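Local coordinates for phospholipase A1 (Streptomyces albidoflavus, PDB 4HYQ), which hydrolyses the sn-1 acyl ester bond of glycerophospholipids, releasing a fatty acid and a 2-acyl lysophospholipid, at residues Y5-D10 / F48-C53; A18-S23 / T31-P36; A88-T93 / I103-T108. One frame throughout, in Å; residues are numbered along the deposited sequence.

Interaction 1: residues Y5-D10 / F48-C53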
ATOM      1  N   TYR A   5     -17.432   7.910  -0.503  1.00 11.06           N
ATOM      2  CA  TYR A   5     -16.028   7.555  -0.670  1.00 10.60           C
ATOM      3  C   TYR A   5     -15.821   6.250   0.090  1.00 10.81           C
ATOM      4  O   TYR A   5     -16.200   6.149   1.264  1.00 11.25           O
ATOM      5  CB  TYR A   5     -15.136   8.657  -0.089  1.00 10.45           C
ATOM      6  CG  TYR A   5     -13.666   8.281   0.056  1.00  9.44           C
ATOM      7  CD1 TYR A   5     -13.033   7.466  -0.886  1.00  9.51           C
ATOM      8  CD2 TYR A   5     -12.909   8.773   1.114  1.00  9.76           C
ATOM      9  CE1 TYR A   5     -11.668   7.145  -0.773  1.00 10.26           C
ATOM     10  CE2 TYR A   5     -11.544   8.474   1.232  1.00  9.03           C
ATOM     11  CZ  TYR A   5     -10.939   7.668   0.294  1.00 10.71           C
ATOM     12  OH  TYR A   5      -9.598   7.416   0.425  1.00 10.81           O
ATOM     13  N   VAL A   6     -15.275   5.244  -0.587  1.00  8.78           N
ATOM     14  CA  VAL A   6     -14.991   3.965   0.062  1.00  9.29           C
ATOM     15  C   VAL A   6     -13.482   3.749  -0.052  1.00  9.71           C
ATOM     16  O   VAL A   6     -12.921   3.796  -1.143  1.00  9.19           O
ATOM     17  CB  VAL A   6     -15.751   2.789  -0.611  1.00  8.96           C
ATOM     18  CG1 VAL A   6     -15.380   1.464   0.047  1.00 10.32           C
ATOM     19  CG2 VAL A   6     -17.271   3.005  -0.470  1.00 10.58           C
ATOM     20  N   ALA A   7     -12.826   3.545   1.091  1.00  9.03           N
ATOM     21  CA  ALA A   7     -11.378   3.326   1.132  1.00  8.07           C
ATOM     22  C   ALA A   7     -11.076   1.861   1.446  1.00 10.12           C
ATOM     23  O   ALA A   7     -11.314   1.373   2.557  1.00  9.86           O
ATOM     24  CB  ALA A   7     -10.736   4.248   2.185  1.00  9.18           C
ATOM     25  N   LEU A   8     -10.536   1.176   0.448  1.00  8.43           N
ATOM     26  CA  LEU A   8     -10.217  -0.250   0.521  1.00  9.31           C
ATOM     27  C   LEU A   8      -8.732  -0.512   0.638  1.00  9.40           C
ATOM     28  O   LEU A   8      -7.904   0.351   0.354  1.00  9.11           O
ATOM     29  CB  LEU A   8     -10.650  -0.941  -0.777  1.00  9.69           C
ATOM     30  CG  LEU A   8     -12.061  -0.707  -1.313  1.00  9.27           C
ATOM     31  CD1 LEU A   8     -12.174  -1.257  -2.750  1.00  9.59           C
ATOM     32  CD2 LEU A   8     -13.059  -1.407  -0.388  1.00  9.58           C
ATOM     33  N   GLY A   9      -8.392  -1.733   1.025  1.00  9.10           N
ATOM     34  CA  GLY A   9      -6.988  -2.072   1.020  1.00  9.36           C
ATOM     35  C   GLY A   9      -6.346  -2.701   2.225  1.00  8.51           C
ATOM     36  O   GLY A   9      -7.008  -3.248   3.114  1.00  6.96           O
ATOM     37  N   ASP A  10      -5.023  -2.623   2.212  1.00  8.09           N
ATOM     38  CA  ASP A  10      -4.207  -3.187   3.275  1.00  7.03           C
ATOM     39  C   ASP A  10      -3.661  -2.140   4.245  1.00  6.79           C
ATOM     40  O   ASP A  10      -4.202  -1.040   4.369  1.00  6.60           O
ATOM     41  CB  ASP A  10      -3.057  -4.034   2.690  1.00  7.07           C
ATOM     42  CG  ASP A  10      -2.189  -3.259   1.694  1.00  9.63           C
ATOM     43  OD1 ASP A  10      -2.121  -2.007   1.782  1.00  8.45           O
ATOM     44  OD2 ASP A  10      -1.556  -3.918   0.835  1.00  9.66           O
ATOM     45  N   PHE A  48     -18.518   8.179   4.074  1.00 14.92           N
ATOM     46  CA  PHE A  48     -17.137   7.716   4.109  1.00 13.97           C
ATOM     47  C   PHE A  48     -17.090   6.373   4.823  1.00 14.76           C
ATOM     48  O   PHE A  48     -17.462   6.273   6.001  1.00 15.58           O
ATOM     49  CB  PHE A  48     -16.273   8.751   4.841  1.00 13.22           C
ATOM     50  CG  PHE A  48     -14.859   8.302   5.084  1.00 14.51           C
ATOM     51  CD1 PHE A  48     -14.132   7.687   4.068  1.00 13.75           C
ATOM     52  CD2 PHE A  48     -14.252   8.499   6.319  1.00 13.63           C
ATOM     53  CE1 PHE A  48     -12.814   7.266   4.277  1.00 14.46           C
ATOM     54  CE2 PHE A  48     -12.935   8.083   6.541  1.00 14.88           C
ATOM     55  CZ  PHE A  48     -12.216   7.467   5.511  1.00 11.79           C
ATOM     56  N   ASP A  49     -16.686   5.335   4.096  1.00 12.85           N
ATOM     57  CA  ASP A  49     -16.559   4.005   4.677  1.00 13.43           C
ATOM     58  C   ASP A  49     -15.108   3.584   4.523  1.00 12.11           C
ATOM     59  O   ASP A  49     -14.616   3.383   3.418  1.00 13.47           O
ATOM     60  CB  ASP A  49     -17.485   3.021   3.989  1.00 13.28           C
ATOM     61  CG  ASP A  49     -18.944   3.342   4.243  1.00 18.91           C
ATOM     62  OD1 ASP A  49     -19.369   3.280   5.414  1.00 19.56           O
ATOM     63  OD2 ASP A  49     -19.656   3.673   3.278  1.00 19.42           O
ATOM     64  N   PHE A  50     -14.435   3.465   5.663  1.00 11.15           N
ATOM     65  CA  PHE A  50     -13.012   3.128   5.731  1.00 11.81           C
ATOM     66  C   PHE A  50     -12.937   1.662   6.137  1.00 11.93           C
ATOM     67  O   PHE A  50     -13.146   1.333   7.313  1.00 12.41           O
ATOM     68  CB  PHE A  50     -12.385   4.039   6.799  1.00 11.62           C
ATOM     69  CG  PHE A  50     -10.883   4.093   6.796  1.00  9.61           C
ATOM     70  CD1 PHE A  50     -10.116   3.371   5.885  1.00  8.43           C
ATOM     71  CD2 PHE A  50     -10.235   4.889   7.728  1.00 10.00           C
ATOM     72  CE1 PHE A  50      -8.711   3.446   5.921  1.00  8.74           C
ATOM     73  CE2 PHE A  50      -8.838   4.972   7.771  1.00  8.53           C
ATOM     74  CZ  PHE A  50      -8.082   4.252   6.868  1.00  8.88           C
ATOM     75  N   VAL A  51     -12.660   0.778   5.178  1.00 11.02           N
ATOM     76  CA  VAL A  51     -12.611  -0.643   5.478  1.00  9.97           C
ATOM     77  C   VAL A  51     -11.274  -1.345   5.240  1.00  8.32           C
ATOM     78  O   VAL A  51     -11.192  -2.583   5.323  1.00  8.08           O
ATOM     79  CB  VAL A  51     -13.741  -1.405   4.738  1.00 11.49           C
ATOM     80  CG1 VAL A  51     -15.089  -0.971   5.301  1.00 13.07           C
ATOM     81  CG2 VAL A  51     -13.684  -1.119   3.224  1.00 11.09           C
ATOM     82  N   ALA A  52     -10.235  -0.558   4.963  1.00  7.42           N
ATOM     83  CA  ALA A  52      -8.892  -1.104   4.774  1.00  8.10           C
ATOM     84  C   ALA A  52      -8.476  -1.854   6.047  1.00  9.28           C
ATOM     85  O   ALA A  52      -8.876  -1.485   7.156  1.00 10.38           O
ATOM     86  CB  ALA A  52      -7.902   0.036   4.470  1.00  9.63           C
ATOM     87  N   CYS A  53      -7.646  -2.877   5.891  1.00  9.06           N
ATOM     88  CA  CYS A  53      -7.246  -3.684   7.034  1.00  9.11           C
ATOM     89  C   CYS A  53      -5.806  -4.169   6.933  1.00  8.67           C
ATOM     90  O   CYS A  53      -5.405  -4.725   5.919  1.00  9.20           O
ATOM     91  CB  CYS A  53      -8.210  -4.877   7.152  1.00 11.54           C
ATOM     92  SG  CYS A  53      -8.033  -5.848   8.692  1.00 16.02           S
TER
HETATM   93  O   HOH W   1     -19.214   5.563   1.344  1.00 13.34           O
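In the parallel sheet of this SGNH-hydrolase fold, strand 4-9 runs beside the outermost strand 47-50, pairing Tyr-5 with Phe-48, Val-6 with Asp-49 and Ala-7 with Phe-50; the axes of the paired segments lie 4.9 Å apart at 9°. Tyr-5 O accepts from Asp-49 N (3.0 Å), Ala-7 N donates to Asp-49 O, and Ala-7 O takes the N-H of Val-51. Beyond the last bridge, Cys-53 N still reaches Gly-9 O (2.9 Å), now from above the carbonyl plane. Tyr-5 CG is anti to the backbone N (chi1 168°), as is CG of Phe-48, and the two rings therefore project the same way, nearly parallel but slid apart, with Tyr-5 CD2 3.4 Å from Phe-48 CD1. Ala-7 CB lies at the edge of the Phe-48 ring and 3.9 Å from Phe-50 CD1. Tyr-5 OH is hydrogen-bonded to Ser-77 OG of strand 73-79; with an alanine in place of the tyrosine, Ser-77 would probably lose this mate and a gap would open beside the Phe-48 ring. A water donates both to Tyr-5 O and to Asp-49 OD2. Gly-9 and Asp-10 begin the GDS motif that, in this family, carries the nucleophilic serine; Asp-10 N-caps the helix that follows and is also hydrogen-bonded through OD2 to Tyr-142 OH. Backbone bonds thus fix the register, while Tyr-5, Ala-7, Phe-48 and Phe-50 offer helix 35-43 an apolar surface.

Interaction 2: residues A18-S23 / T31-P36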
ATOM      1  N   ALA A  18       1.364   5.187  11.106  1.00  8.21           N
ATOM      2  CA  ALA A  18       1.020   6.577  11.374  1.00  9.05           C
ATOM      3  C   ALA A  18       0.568   6.847  12.813  1.00 10.51           C
ATOM      4  O   ALA A  18       0.423   8.006  13.205  1.00 11.72           O
ATOM      5  CB  ALA A  18      -0.054   7.045  10.378  1.00  8.41           C
ATOM      6  N   GLY A  19       0.351   5.789  13.596  1.00  9.99           N
ATOM      7  CA  GLY A  19      -0.086   5.968  14.980  1.00 11.25           C
ATOM      8  C   GLY A  19      -1.561   6.328  15.164  1.00 11.63           C
ATOM      9  O   GLY A  19      -2.295   6.498  14.197  1.00  9.78           O
ATOM     10  N   SER A  20      -1.989   6.443  16.421  1.00 10.16           N
ATOM     11  CA  SER A  20      -3.376   6.790  16.765  1.00 11.49           C
ATOM     12  C   SER A  20      -4.413   5.843  16.167  1.00 10.71           C
ATOM     13  O   SER A  20      -5.447   6.289  15.650  1.00 11.55           O
ATOM     14  CB  SER A  20      -3.704   8.230  16.334  1.00 12.17           C
ATOM     15  OG  SER A  20      -2.912   9.187  17.028  1.00 12.02           O
ATOM     16  N   TYR A  21      -4.159   4.544  16.250  1.00 10.66           N
ATOM     17  CA  TYR A  21      -5.094   3.573  15.688  1.00 10.74           C
ATOM     18  C   TYR A  21      -6.431   3.601  16.407  1.00 12.60           C
ATOM     19  O   TYR A  21      -6.488   3.791  17.623  1.00 11.63           O
ATOM     20  CB  TYR A  21      -4.493   2.165  15.747  1.00 11.92           C
ATOM     21  CG  TYR A  21      -3.136   2.129  15.097  1.00 10.18           C
ATOM     22  CD1 TYR A  21      -1.992   1.856  15.840  1.00 10.84           C
ATOM     23  CD2 TYR A  21      -2.979   2.544  13.776  1.00 11.21           C
ATOM     24  CE1 TYR A  21      -0.713   2.013  15.292  1.00 10.73           C
ATOM     25  CE2 TYR A  21      -1.715   2.706  13.221  1.00 10.26           C
ATOM     26  CZ  TYR A  21      -0.591   2.449  13.980  1.00 10.34           C
ATOM     27  OH  TYR A  21       0.647   2.695  13.447  1.00 10.68           O
ATOM     28  N   ASP A  22      -7.527   3.451  15.669  1.00 11.04           N
ATOM     29  CA  ASP A  22      -8.806   3.433  16.368  1.00 13.66           C
ATOM     30  C   ASP A  22      -8.990   2.032  16.948  1.00 12.37           C
ATOM     31  O   ASP A  22      -8.926   1.031  16.238  1.00 11.25           O
ATOM     32  CB  ASP A  22      -9.966   3.780  15.438  1.00 17.42           C
ATOM     33  CG  ASP A  22     -11.273   3.957  16.200  1.00 21.70           C
ATOM     34  OD1 ASP A  22     -11.816   2.946  16.681  1.00 25.91           O
ATOM     35  OD2 ASP A  22     -11.746   5.107  16.349  1.00 25.34           O
ATOM     36  N   SER A  23      -9.203   1.948  18.254  1.00 12.49           N
ATOM     37  CA  SER A  23      -9.354   0.646  18.888  1.00 12.44           C
ATOM     38  C   SER A  23     -10.478  -0.190  18.286  1.00 13.20           C
ATOM     39  O   SER A  23     -10.395  -1.413  18.259  1.00 13.24           O
ATOM     40  CB  SER A  23      -9.584   0.833  20.396  1.00 15.55           C
ATOM     41  OG  SER A  23      -9.404  -0.394  21.089  1.00 21.92           O
ATOM     42  N   THR A  31      -6.528   4.355  11.162  1.00  8.81           N
ATOM     43  CA  THR A  31      -6.277   5.553  11.951  1.00  9.87           C
ATOM     44  C   THR A  31      -6.697   6.808  11.202  1.00 10.15           C
ATOM     45  O   THR A  31      -6.688   6.834   9.963  1.00  9.75           O
ATOM     46  CB  THR A  31      -4.767   5.685  12.337  1.00  8.27           C
ATOM     47  OG1 THR A  31      -4.472   7.058  12.652  1.00  7.78           O
ATOM     48  CG2 THR A  31      -3.857   5.241  11.185  1.00  9.94           C
ATOM     49  N   PRO A  32      -7.108   7.856  11.940  1.00 10.57           N
ATOM     50  CA  PRO A  32      -7.522   9.114  11.309  1.00 11.02           C
ATOM     51  C   PRO A  32      -6.343   9.836  10.675  1.00 11.08           C
ATOM     52  O   PRO A  32      -6.522  10.841   9.976  1.00 11.57           O
ATOM     53  CB  PRO A  32      -8.140   9.901  12.467  1.00 12.23           C
ATOM     54  CG  PRO A  32      -7.394   9.389  13.661  1.00 12.04           C
ATOM     55  CD  PRO A  32      -7.342   7.903  13.397  1.00 10.68           C
ATOM     56  N   LYS A  33      -5.136   9.320  10.908  1.00  9.93           N
ATOM     57  CA  LYS A  33      -3.935   9.893  10.333  1.00 10.64           C
ATOM     58  C   LYS A  33      -3.606   9.276   8.972  1.00  9.54           C
ATOM     59  O   LYS A  33      -2.665   9.707   8.307  1.00 10.09           O
ATOM     60  CB  LYS A  33      -2.746   9.726  11.299  1.00 12.61           C
ATOM     61  CG  LYS A  33      -2.973  10.459  12.625  1.00 15.43           C
ATOM     62  CD  LYS A  33      -1.683  10.609  13.417  1.00 21.51           C
ATOM     63  CE  LYS A  33      -1.837  11.665  14.485  1.00 25.52           C
ATOM     64  NZ  LYS A  33      -0.504  11.999  15.075  1.00 29.71           N
ATOM     65  N   ALA A  34      -4.388   8.278   8.563  1.00  8.39           N
ATOM     66  CA  ALA A  34      -4.188   7.609   7.271  1.00  9.41           C
ATOM     67  C   ALA A  34      -4.757   8.513   6.168  1.00  8.86           C
ATOM     68  O   ALA A  34      -5.713   9.248   6.413  1.00 10.63           O
ATOM     69  CB  ALA A  34      -4.910   6.270   7.255  1.00  8.48           C
ATOM     70  N   TYR A  35      -4.207   8.431   4.956  1.00  9.20           N
ATOM     71  CA  TYR A  35      -4.682   9.293   3.873  1.00 10.03           C
ATOM     72  C   TYR A  35      -6.195   9.275   3.581  1.00  9.98           C
ATOM     73  O   TYR A  35      -6.756  10.319   3.257  1.00 11.45           O
ATOM     74  CB  TYR A  35      -3.853   9.044   2.576  1.00  7.71           C
ATOM     75  CG  TYR A  35      -4.178   7.786   1.812  1.00  9.18           C
ATOM     76  CD1 TYR A  35      -5.265   7.743   0.925  1.00  8.81           C
ATOM     77  CD2 TYR A  35      -3.426   6.624   1.994  1.00  8.86           C
ATOM     78  CE1 TYR A  35      -5.595   6.578   0.248  1.00  9.86           C
ATOM     79  CE2 TYR A  35      -3.751   5.443   1.318  1.00  7.99           C
ATOM     80  CZ  TYR A  35      -4.841   5.433   0.450  1.00  9.18           C
ATOM     81  OH  TYR A  35      -5.202   4.273  -0.175  1.00  9.27           O
ATOM     82  N   PRO A  36      -6.887   8.120   3.704  1.00  9.62           N
ATOM     83  CA  PRO A  36      -8.331   8.178   3.410  1.00 10.45           C
ATOM     84  C   PRO A  36      -9.082   9.064   4.399  1.00 11.28           C
ATOM     85  O   PRO A  36      -9.985   9.825   4.023  1.00 11.72           O
ATOM     86  CB  PRO A  36      -8.784   6.723   3.528  1.00  9.82           C
ATOM     87  CG  PRO A  36      -7.524   5.934   3.262  1.00  8.47           C
ATOM     88  CD  PRO A  36      -6.476   6.735   4.001  1.00  8.92           C
TER
HETATM   89  O   HOH W   2       1.523   9.748  14.867  1.00 41.79           O
HETATM   90  O   HOH W   3      -0.183   9.156  16.770  1.00 19.69           O
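Thr-31 holds OG1 opposite its own backbone N (chi1 159°), which lets the hydroxyl give its proton to Gly-19 O at 2.7 Å, almost in line with the carbonyl bond, while accepting from Lys-33 N in an ST turn. The same rotation puts Thr-31 CG2 between N and the carbonyl carbon, 3.8 Å from Tyr-21 CD2. Tyr-21, with CG beside its backbone N (chi1 -54°), folds its ring back against its own loop: Gly-19 C lies over the ring centre, and Tyr-21 OH accepts from Gly-19 N (3.1 Å) and from Gly-17 N. The positive phi of Gly-19 (77°) favours glycine at this bend. Lys-33 is extended beyond CG and runs alongside Ala-18, its CB 3.9 Å from Ala-18 CB and its CD 3.4 Å from Ala-18 O. Its ammonium NZ meets the opposite segment through water, one molecule accepting from NZ and donating to Ala-18 O, another bonded to Ser-20 OG but only weakly to NZ. Ser-20 O also rests 3.4 Å from Pro-32 CD. A type I turn from Thr-31 to Ala-34 leads straight into helix 35-43. Backbone bonds join Thr-31 to Ser-14 and Asp-22 to Arg-30, Ala-18 packs on Gln-224 of helix 221-235, and Ala-34 leans on Phe-50 of strand 47-50, so the looped segment bridges helices and sheet edge.

Interaction 3: residues A88-T93 / I103-T108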
ATOM      1  N   ALA A  88       5.760  -9.426   3.454  1.00 18.01           N
ATOM      2  CA  ALA A  88       6.071  -9.379   4.881  1.00 19.66           C
ATOM      3  C   ALA A  88       7.018 -10.550   5.198  1.00 19.48           C
ATOM      4  O   ALA A  88       7.974 -10.395   5.956  1.00 19.39           O
ATOM      5  CB  ALA A  88       4.805  -9.485   5.711  1.00 19.82           C
ATOM      6  N   ASP A  89       6.750 -11.720   4.615  1.00 17.80           N
ATOM      7  CA  ASP A  89       7.604 -12.891   4.814  1.00 18.20           C
ATOM      8  C   ASP A  89       8.956 -12.621   4.161  1.00 16.17           C
ATOM      9  O   ASP A  89       9.995 -13.024   4.671  1.00 15.11           O
ATOM     10  CB  ASP A  89       6.986 -14.144   4.180  1.00 22.29           C
ATOM     11  CG  ASP A  89       7.792 -15.411   4.479  1.00 26.25           C
ATOM     12  OD1 ASP A  89       7.958 -15.732   5.674  1.00 29.88           O
ATOM     13  OD2 ASP A  89       8.267 -16.081   3.531  1.00 29.95           O
ATOM     14  N   VAL A  90       8.944 -11.950   3.014  1.00 13.72           N
ATOM     15  CA  VAL A  90      10.193 -11.615   2.335  1.00 13.57           C
ATOM     16  C   VAL A  90      11.048 -10.733   3.245  1.00 14.12           C
ATOM     17  O   VAL A  90      12.251 -10.975   3.418  1.00 13.29           O
ATOM     18  CB  VAL A  90       9.933 -10.859   1.009  1.00 14.96           C
ATOM     19  CG1 VAL A  90      11.229 -10.259   0.478  1.00 14.89           C
ATOM     20  CG2 VAL A  90       9.323 -11.826  -0.027  1.00 15.57           C
ATOM     21  N   MET A  91      10.428  -9.715   3.833  1.00 12.64           N
ATOM     22  CA  MET A  91      11.185  -8.816   4.701  1.00 12.36           C
ATOM     23  C   MET A  91      11.709  -9.548   5.941  1.00 13.00           C
ATOM     24  O   MET A  91      12.826  -9.291   6.377  1.00 14.26           O
ATOM     25  CB  MET A  91      10.338  -7.604   5.105  1.00 14.29           C
ATOM     26  CG  MET A  91       9.892  -6.732   3.922  1.00 15.62           C
ATOM     27  SD  MET A  91      11.165  -6.537   2.636  1.00 18.81           S
ATOM     28  CE  MET A  91      12.257  -5.411   3.392  1.00 18.50           C
ATOM     29  N   THR A  92      10.924 -10.466   6.500  1.00 14.34           N
ATOM     30  CA  THR A  92      11.380 -11.219   7.667  1.00 15.55           C
ATOM     31  C   THR A  92      12.612 -12.034   7.267  1.00 15.41           C
ATOM     32  O   THR A  92      13.602 -12.087   7.998  1.00 13.56           O
ATOM     33  CB  THR A  92      10.272 -12.161   8.188  1.00 17.46           C
ATOM     34  OG1 THR A  92       9.153 -11.371   8.608  1.00 17.83           O
ATOM     35  CG2 THR A  92      10.769 -13.000   9.367  1.00 20.30           C
ATOM     36  N   THR A  93      12.556 -12.659   6.093  1.00 14.64           N
ATOM     37  CA  THR A  93      13.675 -13.455   5.607  1.00 15.17           C
ATOM     38  C   THR A  93      14.923 -12.604   5.395  1.00 16.31           C
ATOM     39  O   THR A  93      16.028 -12.984   5.797  1.00 16.30           O
ATOM     40  CB  THR A  93      13.306 -14.156   4.281  1.00 14.96           C
ATOM     41  OG1 THR A  93      12.245 -15.086   4.532  1.00 16.00           O
ATOM     42  CG2 THR A  93      14.514 -14.893   3.691  1.00 14.66           C
ATOM     43  N   ILE A 103      17.852 -12.866  -1.357  1.00 18.40           N
ATOM     44  CA  ILE A 103      17.711 -12.807  -2.818  1.00 20.27           C
ATOM     45  C   ILE A 103      16.797 -13.893  -3.352  1.00 19.53           C
ATOM     46  O   ILE A 103      15.913 -13.631  -4.182  1.00 19.77           O
ATOM     47  CB  ILE A 103      19.075 -12.948  -3.520  1.00 22.45           C
ATOM     48  CG1 ILE A 103      20.028 -11.857  -3.029  1.00 24.13           C
ATOM     49  CG2 ILE A 103      18.895 -12.906  -5.030  1.00 23.26           C
ATOM     50  CD1 ILE A 103      19.488 -10.451  -3.120  1.00 25.13           C
ATOM     51  N   ALA A 104      17.019 -15.115  -2.886  1.00 17.46           N
ATOM     52  CA  ALA A 104      16.214 -16.245  -3.308  1.00 18.45           C
ATOM     53  C   ALA A 104      14.745 -16.013  -2.966  1.00 18.15           C
ATOM     54  O   ALA A 104      13.864 -16.249  -3.795  1.00 16.93           O
ATOM     55  CB  ALA A 104      16.716 -17.518  -2.639  1.00 19.92           C
ATOM     56  N   ARG A 105      14.473 -15.559  -1.744  1.00 15.18           N
ATOM     57  CA  ARG A 105      13.093 -15.309  -1.345  1.00 15.06           C
ATOM     58  C   ARG A 105      12.473 -14.173  -2.162  1.00 15.51           C
ATOM     59  O   ARG A 105      11.299 -14.237  -2.549  1.00 15.96           O
ATOM     60  CB  ARG A 105      13.016 -14.976   0.148  1.00 15.95           C
ATOM     61  CG  ARG A 105      11.602 -14.786   0.650  1.00 15.55           C
ATOM     62  CD  ARG A 105      10.846 -16.106   0.695  1.00 20.28           C
ATOM     63  NE  ARG A 105       9.425 -15.948   0.995  1.00 22.20           N
ATOM     64  CZ  ARG A 105       8.516 -15.490   0.135  1.00 24.11           C
ATOM     65  NH1 ARG A 105       8.874 -15.132  -1.090  1.00 21.67           N
ATOM     66  NH2 ARG A 105       7.238 -15.414   0.496  1.00 24.24           N
ATOM     67  N   VAL A 106      13.252 -13.127  -2.411  1.00 13.98           N
ATOM     68  CA  VAL A 106      12.761 -12.004  -3.205  1.00 15.29           C
ATOM     69  C   VAL A 106      12.413 -12.518  -4.604  1.00 16.58           C
ATOM     70  O   VAL A 106      11.385 -12.150  -5.167  1.00 17.00           O
ATOM     71  CB  VAL A 106      13.829 -10.897  -3.378  1.00 14.49           C
ATOM     72  CG1 VAL A 106      13.407  -9.943  -4.483  1.00 16.74           C
ATOM     73  CG2 VAL A 106      14.012 -10.116  -2.079  1.00 14.94           C
ATOM     74  N   ASN A 107      13.272 -13.364  -5.165  1.00 16.16           N
ATOM     75  CA  ASN A 107      13.017 -13.869  -6.514  1.00 18.37           C
ATOM     76  C   ASN A 107      11.756 -14.709  -6.608  1.00 17.98           C
ATOM     77  O   ASN A 107      11.053 -14.673  -7.624  1.00 17.09           O
ATOM     78  CB  ASN A 107      14.225 -14.655  -7.039  1.00 19.23           C
ATOM     79  CG  ASN A 107      15.389 -13.755  -7.386  1.00 20.88           C
ATOM     80  OD1 ASN A 107      15.216 -12.557  -7.608  1.00 22.82           O
ATOM     81  ND2 ASN A 107      16.586 -14.329  -7.453  1.00 22.73           N
ATOM     82  N   THR A 108      11.463 -15.466  -5.556  1.00 17.71           N
ATOM     83  CA  THR A 108      10.255 -16.273  -5.539  1.00 18.23           C
ATOM     84  C   THR A 108       9.047 -15.331  -5.514  1.00 18.09           C
ATOM     85  O   THR A 108       8.033 -15.594  -6.168  1.00 18.22           O
ATOM     86  CB  THR A 108      10.216 -17.210  -4.309  1.00 19.62           C
ATOM     87  OG1 THR A 108      11.219 -18.220  -4.450  1.00 21.89           O
ATOM     88  CG2 THR A 108       8.865 -17.876  -4.187  1.00 22.80           C
TER
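Arg-105 of helix 99-115 buries the most surface here, laying its side chain across segment 88-93 of helix 87-96, where Asp-89 and Val-90 receive it. The two helices form an antiparallel hairpin, their segment axes 9.1 Å apart at 170°. CG of Arg-105 is anti to the backbone N and the chain then bends at chi2 (71°), which turns the guanidinium back toward Asp-89 and Val-90. Asp-89 OD2 lies at the guanidinium edge, near its plane, and takes the N-H of Arg-105 NE at 2.8 Å; Arg-105 NH2 adds a weak bond to the same Asp-89 oxygen, OD2, at 3.3 Å. The donor NE meets OD2 on its anti side and the carboxylate and guanidinium planes are 50° apart, so the salt bridge hangs on one oxygen and is not a flat two-pronged pair. Val-90 CG2 lies over one face of the guanidinium, toward its rim, 3.5 Å from Arg-105 NH1, while Val-90 CG1 turns to Val-106 CG2 at 3.8 Å. One residue thus serves both the charged group and the apolar seam. One turn further along the helix, Thr-93 CG2 touches Arg-105 CB at 3.8 Å, and Thr-93 OG1 donates to Asp-89 O, which Thr-93 N approaches from the opposite face of the carbonyl plane. Val-106 also packs on Ala-167 and Met-91 on Ile-164, both of helix 158-181. The chemistry is divided accordingly: valines close the inner side of the hairpin, and an ion pair, probably screened in part by solvent around the exposed Asp-89, ties its outer side.

Interactions 1 and 2 belong to one neighbourhood, interaction 3 to another. Interaction 2 is nested within the chain loop that interaction 1 closes, and they touch: Pro-36 packs on Tyr-5 and Ala-7, and Phe-50 approaches Thr-31 O, bringing the start of helix 35-43 onto the sheet. Interaction 3 lies across the chain's centre from interaction 1, their centres about 28 Å apart, and shares no element with either. Chemistry follows place. The mostly buried strand pair relies on backbone hydrogen bonds and apolar rings; the more exposed loop on a threonine hydroxyl and bridging waters; the peripheral helix hairpin on a salt bridge over a valine contact.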